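Long-range contact in glutathione s-transferase III (Zea mays, PDB 1AW9), which probably conjugates reduced glutathione to hydrophobic electrophiles, including certain herbicides, as a homodimeric phi-class glutathione transferase: residues L85-L99 and N153-N167. Residues are numbered along the deposited sequence; the frame is centred on the assembly and turned at random.
Sequences LLPATASAAKLEVWL and NKYLAGDEFTLADAN
K94 NZ donates to N153 OD1 at 2.6 Å, in the plane of the amide and on a lone pair of the oxygen. The lysine chain is extended beyond CG, which carries NZ past A157 to N153. N153 ND2 is held by the backbone O of H149, so both ends of the amide are bonded. An alanine here would probably leave N153 OD1 without this donor and strip the alkyl chain from beside A157 O. L163 N donates to L85 O (2.8 Å, N-H...O angle 145°); the bond from S91 N to A157 O is weak. Nearby, T162 CG2 presses on P87 CD at 3.4 Å, a tight fit, and also meets A90 CB. D165 OD1 accepts from T162 N, part of the capping box at the start of helix 163-166; its OD2 accepts from L156 N and from W193 NE1. With chi1 at -177°, the L95 side chain turns its CD1 toward A164 CB, 3.7 Å away. L156 crosses W98 at about a right angle and lays CD2 over one face of the indole, toward its rim. H149 stacks on the same indole. T89 OG1 gives E160 OE2 only a weak bond. At the far end a water links L99 O to N167 ND2, while N167 OD1 takes a bond from N71. Within the helical domain, the contact thus joins segment 85-91 and the start of helix 92-122 to the capped turn before helix 163-166, through buried leucine and alanine packing and a buried backbone bond, with the K94 and T89 bonds at more exposed residues.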
loop_
_atom_site.group_PDB
_atom_site.type_symbol
_atom_site.label_atom_id
_atom_site.label_comp_id
_atom_site.label_asym_id
_atom_site.label_seq_id
_atom_site.Cartn_x
_atom_site.Cartn_y
_atom_site.Cartn_z
ATOM N N LEU A 85 -9.730 35.652 17.705
ATOM C CA LEU A 85 -9.852 34.471 16.837
ATOM C C LEU A 85 -11.079 33.647 17.212
ATOM O O LEU A 85 -11.501 32.751 16.475
ATOM C CB LEU A 85 -8.564 33.636 16.835
ATOM C CG LEU A 85 -7.325 34.321 16.269
ATOM C CD1 LEU A 85 -6.117 33.522 16.607
ATOM C CD2 LEU A 85 -7.417 34.545 14.795
ATOM N N LEU A 86 -11.688 33.983 18.336
ATOM C CA LEU A 86 -12.893 33.294 18.758
ATOM C C LEU A 86 -14.008 34.320 19.054
ATOM O O LEU A 86 -14.437 34.457 20.203
ATOM C CB LEU A 86 -12.597 32.410 19.980
ATOM C CG LEU A 86 -11.665 31.190 19.803
ATOM C CD1 LEU A 86 -11.144 30.729 21.152
ATOM C CD2 LEU A 86 -12.365 30.057 19.091
ATOM N N PRO A 87 -14.473 35.068 18.015
ATOM C CA PRO A 87 -15.526 36.080 18.156
ATOM C C PRO A 87 -16.818 35.455 18.614
ATOM O O PRO A 87 -17.188 34.394 18.130
ATOM C CB PRO A 87 -15.695 36.598 16.729
ATOM C CG PRO A 87 -14.363 36.393 16.121
ATOM C CD PRO A 87 -14.040 35.012 16.606
ATOM N N ALA A 88 -17.509 36.111 19.537
ATOM C CA ALA A 88 -18.795 35.608 20.009
ATOM C C ALA A 88 -19.864 35.969 18.960
ATOM O O ALA A 88 -21.028 35.546 19.042
ATOM C CB ALA A 88 -19.135 36.199 21.371
ATOM N N THR A 89 -19.440 36.755 17.972
ATOM C CA THR A 89 -20.299 37.153 16.867
ATOM C C THR A 89 -20.304 36.060 15.784
ATOM O O THR A 89 -21.226 36.001 14.956
ATOM C CB THR A 89 -19.813 38.479 16.243
ATOM O OG1 THR A 89 -18.375 38.494 16.216
ATOM C CG2 THR A 89 -20.347 39.681 17.042
ATOM N N ALA A 90 -19.265 35.219 15.766
ATOM C CA ALA A 90 -19.164 34.138 14.788
ATOM C C ALA A 90 -20.144 33.043 15.193
ATOM O O ALA A 90 -20.505 32.947 16.361
ATOM C CB ALA A 90 -17.731 33.595 14.744
ATOM N N SER A 91 -20.629 32.254 14.242
ATOM C CA SER A 91 -21.550 31.175 14.589
ATOM C C SER A 91 -20.738 30.121 15.334
ATOM O O SER A 91 -19.681 29.709 14.854
ATOM C CB SER A 91 -22.142 30.538 13.324
ATOM O OG SER A 91 -22.930 29.392 13.646
ATOM N N ALA A 92 -21.213 29.682 16.494
ATOM C CA ALA A 92 -20.500 28.651 17.258
ATOM C C ALA A 92 -20.598 27.279 16.603
ATOM O O ALA A 92 -19.695 26.464 16.740
ATOM C CB ALA A 92 -21.035 28.574 18.658
ATOM N N ALA A 93 -21.724 27.016 15.940
ATOM C CA ALA A 93 -21.949 25.754 15.259
ATOM C C ALA A 93 -21.012 25.668 14.069
ATOM O O ALA A 93 -20.407 24.628 13.850
ATOM C CB ALA A 93 -23.390 25.646 14.801
ATOM N N LYS A 94 -20.885 26.753 13.303
ATOM C CA LYS A 94 -19.995 26.766 12.151
ATOM C C LYS A 94 -18.535 26.764 12.566
ATOM O O LYS A 94 -17.690 26.101 11.947
ATOM C CB LYS A 94 -20.245 27.986 11.282
ATOM C CG LYS A 94 -21.524 27.935 10.503
ATOM C CD LYS A 94 -21.653 29.145 9.579
ATOM C CE LYS A 94 -22.919 29.073 8.763
ATOM N NZ LYS A 94 -23.095 30.370 8.060
ATOM N N LEU A 95 -18.215 27.532 13.595
ATOM C CA LEU A 95 -16.846 27.582 14.031
ATOM C C LEU A 95 -16.300 26.196 14.447
ATOM O O LEU A 95 -15.192 25.844 14.067
ATOM C CB LEU A 95 -16.686 28.566 15.163
ATOM C CG LEU A 95 -15.220 28.676 15.582
ATOM C CD1 LEU A 95 -14.350 29.213 14.446
ATOM C CD2 LEU A 95 -15.126 29.563 16.780
ATOM N N GLU A 96 -17.071 25.423 15.216
ATOM C CA GLU A 96 -16.637 24.100 15.674
ATOM C C GLU A 96 -16.585 23.079 14.517
ATOM O O GLU A 96 -15.665 22.254 14.446
ATOM C CB GLU A 96 -17.537 23.585 16.799
ATOM C CG GLU A 96 -17.623 24.485 18.019
ATOM C CD GLU A 96 -16.332 24.610 18.805
ATOM O OE1 GLU A 96 -15.325 23.926 18.503
ATOM O OE2 GLU A 96 -16.338 25.423 19.742
ATOM N N VAL A 97 -17.568 23.145 13.618
ATOM C CA VAL A 97 -17.620 22.264 12.473
ATOM C C VAL A 97 -16.424 22.484 11.547
ATOM O O VAL A 97 -15.740 21.538 11.232
ATOM C CB VAL A 97 -18.934 22.441 11.728
ATOM C CG1 VAL A 97 -18.889 21.724 10.418
ATOM C CG2 VAL A 97 -20.072 21.874 12.574
ATOM N N TRP A 98 -16.100 23.726 11.198
ATOM C CA TRP A 98 -14.984 23.984 10.301
ATOM C C TRP A 98 -13.597 23.791 10.871
ATOM O O TRP A 98 -12.623 23.739 10.096
ATOM C CB TRP A 98 -15.105 25.344 9.596
ATOM C CG TRP A 98 -16.213 25.281 8.638
ATOM C CD1 TRP A 98 -17.529 25.507 8.916
ATOM C CD2 TRP A 98 -16.174 24.719 7.330
ATOM N NE1 TRP A 98 -18.312 25.074 7.889
ATOM C CE2 TRP A 98 -17.507 24.593 6.888
ATOM C CE3 TRP A 98 -15.143 24.286 6.492
ATOM C CZ2 TRP A 98 -17.849 24.053 5.631
ATOM C CZ3 TRP A 98 -15.482 23.742 5.240
ATOM C CH2 TRP A 98 -16.824 23.635 4.827
ATOM N N LEU A 99 -13.494 23.704 12.201
ATOM C CA LEU A 99 -12.207 23.453 12.898
ATOM C C LEU A 99 -11.901 21.987 12.714
ATOM O O LEU A 99 -10.755 21.613 12.560
ATOM C CB LEU A 99 -12.277 23.762 14.398
ATOM C CG LEU A 99 -12.111 25.231 14.769
ATOM C CD1 LEU A 99 -12.591 25.493 16.218
ATOM C CD2 LEU A 99 -10.669 25.693 14.518
ATOM N N ASN A 153 -20.580 32.395 2.622
ATOM C CA ASN A 153 -20.043 32.952 3.867
ATOM C C ASN A 153 -18.761 33.645 3.545
ATOM O O ASN A 153 -17.977 33.141 2.763
ATOM C CB ASN A 153 -19.705 31.843 4.848
ATOM C CG ASN A 153 -20.915 31.160 5.395
ATOM O OD1 ASN A 153 -21.423 31.550 6.445
ATOM N ND2 ASN A 153 -21.367 30.096 4.722
ATOM N N LYS A 154 -18.492 34.771 4.167
ATOM C CA LYS A 154 -17.269 35.457 3.851
ATOM C C LYS A 154 -16.079 34.612 4.284
ATOM O O LYS A 154 -15.077 34.486 3.562
ATOM C CB LYS A 154 -17.249 36.800 4.546
ATOM C CG LYS A 154 -16.483 37.838 3.779
ATOM C CD LYS A 154 -16.345 39.118 4.594
ATOM C CE LYS A 154 -17.716 39.721 4.991
ATOM N NZ LYS A 154 -18.471 38.940 6.038
ATOM N N TYR A 155 -16.163 34.104 5.506
ATOM C CA TYR A 155 -15.137 33.249 6.068
ATOM C C TYR A 155 -15.837 31.994 6.491
ATOM O O TYR A 155 -17.066 31.929 6.463
ATOM C CB TYR A 155 -14.461 33.903 7.258
ATOM C CG TYR A 155 -13.595 35.057 6.854
ATOM C CD1 TYR A 155 -12.267 34.868 6.476
ATOM C CD2 TYR A 155 -14.115 36.337 6.823
ATOM C CE1 TYR A 155 -11.477 35.937 6.068
ATOM C CE2 TYR A 155 -13.349 37.409 6.418
ATOM C CZ TYR A 155 -12.039 37.212 6.043
ATOM O OH TYR A 155 -11.319 38.314 5.634
ATOM N N LEU A 156 -15.055 30.997 6.901
ATOM C CA LEU A 156 -15.579 29.688 7.323
ATOM C C LEU A 156 -16.720 29.758 8.331
ATOM O O LEU A 156 -17.778 29.178 8.096
ATOM C CB LEU A 156 -14.440 28.733 7.818
ATOM C CG LEU A 156 -13.427 28.336 6.722
ATOM C CD1 LEU A 156 -12.422 27.360 7.223
ATOM C CD2 LEU A 156 -14.141 27.793 5.469
ATOM N N ALA A 157 -16.520 30.485 9.427
ATOM C CA ALA A 157 -17.536 30.587 10.472
ATOM C C ALA A 157 -18.550 31.737 10.307
ATOM O O ALA A 157 -19.438 31.908 11.151
ATOM C CB ALA A 157 -16.850 30.666 11.827
ATOM N N GLY A 158 -18.392 32.539 9.255
ATOM C CA GLY A 158 -19.297 33.646 9.046
ATOM C C GLY A 158 -18.652 34.883 8.460
ATOM O O GLY A 158 -17.786 34.797 7.602
ATOM N N ASP A 159 -19.079 36.040 8.946
ATOM C CA ASP A 159 -18.601 37.320 8.471
ATOM C C ASP A 159 -17.186 37.654 8.847
ATOM O O ASP A 159 -16.524 38.450 8.175
ATOM C CB ASP A 159 -19.492 38.439 9.018
ATOM C CG ASP A 159 -20.913 38.384 8.486
ATOM O OD1 ASP A 159 -21.083 38.484 7.254
ATOM O OD2 ASP A 159 -21.862 38.262 9.298
ATOM N N GLU A 160 -16.723 37.089 9.948
ATOM C CA GLU A 160 -15.386 37.402 10.426
ATOM C C GLU A 160 -14.391 36.277 10.379
ATOM O O GLU A 160 -14.760 35.105 10.391
ATOM C CB GLU A 160 -15.454 37.947 11.850
ATOM C CG GLU A 160 -16.448 37.219 12.750
ATOM C CD GLU A 160 -17.694 38.046 13.029
ATOM O OE1 GLU A 160 -17.596 39.303 12.984
ATOM O OE2 GLU A 160 -18.766 37.439 13.289
ATOM N N PHE A 161 -13.127 36.673 10.328
ATOM C CA PHE A 161 -11.994 35.778 10.295
ATOM C C PHE A 161 -11.846 35.206 11.714
ATOM O O PHE A 161 -11.846 35.951 12.702
ATOM C CB PHE A 161 -10.766 36.577 9.861
ATOM C CG PHE A 161 -9.479 35.833 9.960
ATOM C CD1 PHE A 161 -8.742 35.845 11.146
ATOM C CD2 PHE A 161 -8.946 35.202 8.843
ATOM C CE1 PHE A 161 -7.500 35.258 11.215
ATOM C CE2 PHE A 161 -7.677 34.597 8.898
ATOM C CZ PHE A 161 -6.957 34.627 10.076
ATOM N N THR A 162 -11.835 33.878 11.810
ATOM C CA THR A 162 -11.714 33.231 13.096
ATOM C C THR A 162 -10.567 32.234 13.063
ATOM O O THR A 162 -9.800 32.176 12.093
ATOM C CB THR A 162 -13.031 32.493 13.512
ATOM O OG1 THR A 162 -13.323 31.453 12.571
ATOM C CG2 THR A 162 -14.214 33.464 13.576
ATOM N N LEU A 163 -10.441 31.477 14.157
ATOM C CA LEU A 163 -9.423 30.454 14.315
ATOM C C LEU A 163 -9.559 29.430 13.174
ATOM O O LEU A 163 -8.557 28.959 12.624
ATOM C CB LEU A 163 -9.609 29.779 15.671
ATOM C CG LEU A 163 -8.565 28.741 16.110
ATOM C CD1 LEU A 163 -7.182 29.396 16.252
ATOM C CD2 LEU A 163 -9.015 28.101 17.415
ATOM N N ALA A 164 -10.795 29.109 12.814
ATOM C CA ALA A 164 -11.057 28.160 11.738
ATOM C C ALA A 164 -10.283 28.517 10.467
ATOM O O ALA A 164 -9.660 27.634 9.869
ATOM C CB ALA A 164 -12.561 28.060 11.449
ATOM N N ASP A 165 -10.238 29.801 10.095
ATOM C CA ASP A 165 -9.519 30.205 8.867
ATOM C C ASP A 165 -8.010 30.207 9.047
ATOM O O ASP A 165 -7.276 29.782 8.152
ATOM C CB ASP A 165 -9.961 31.596 8.362
ATOM C CG ASP A 165 -11.469 31.769 8.366
ATOM O OD1 ASP A 165 -11.988 32.153 9.411
ATOM O OD2 ASP A 165 -12.167 31.488 7.374
ATOM N N ALA A 166 -7.561 30.672 10.212
ATOM C CA ALA A 166 -6.151 30.806 10.504
ATOM C C ALA A 166 -5.414 29.459 10.487
ATOM O O ALA A 166 -4.247 29.384 10.068
ATOM C CB ALA A 166 -5.969 31.531 11.868
ATOM N N ASN A 167 -6.114 28.405 10.924
ATOM C CA ASN A 167 -5.551 27.053 10.974
ATOM C C ASN A 167 -5.240 26.502 9.583
ATOM O O ASN A 167 -4.439 25.579 9.437
ATOM C CB ASN A 167 -6.481 26.108 11.748
ATOM C CG ASN A 167 -6.224 26.140 13.262
ATOM O OD1 ASN A 167 -5.258 26.750 13.731
ATOM N ND2 ASN A 167 -7.040 25.438 14.013
HETATM O O HOH W 1 -8.686 23.251 12.999
#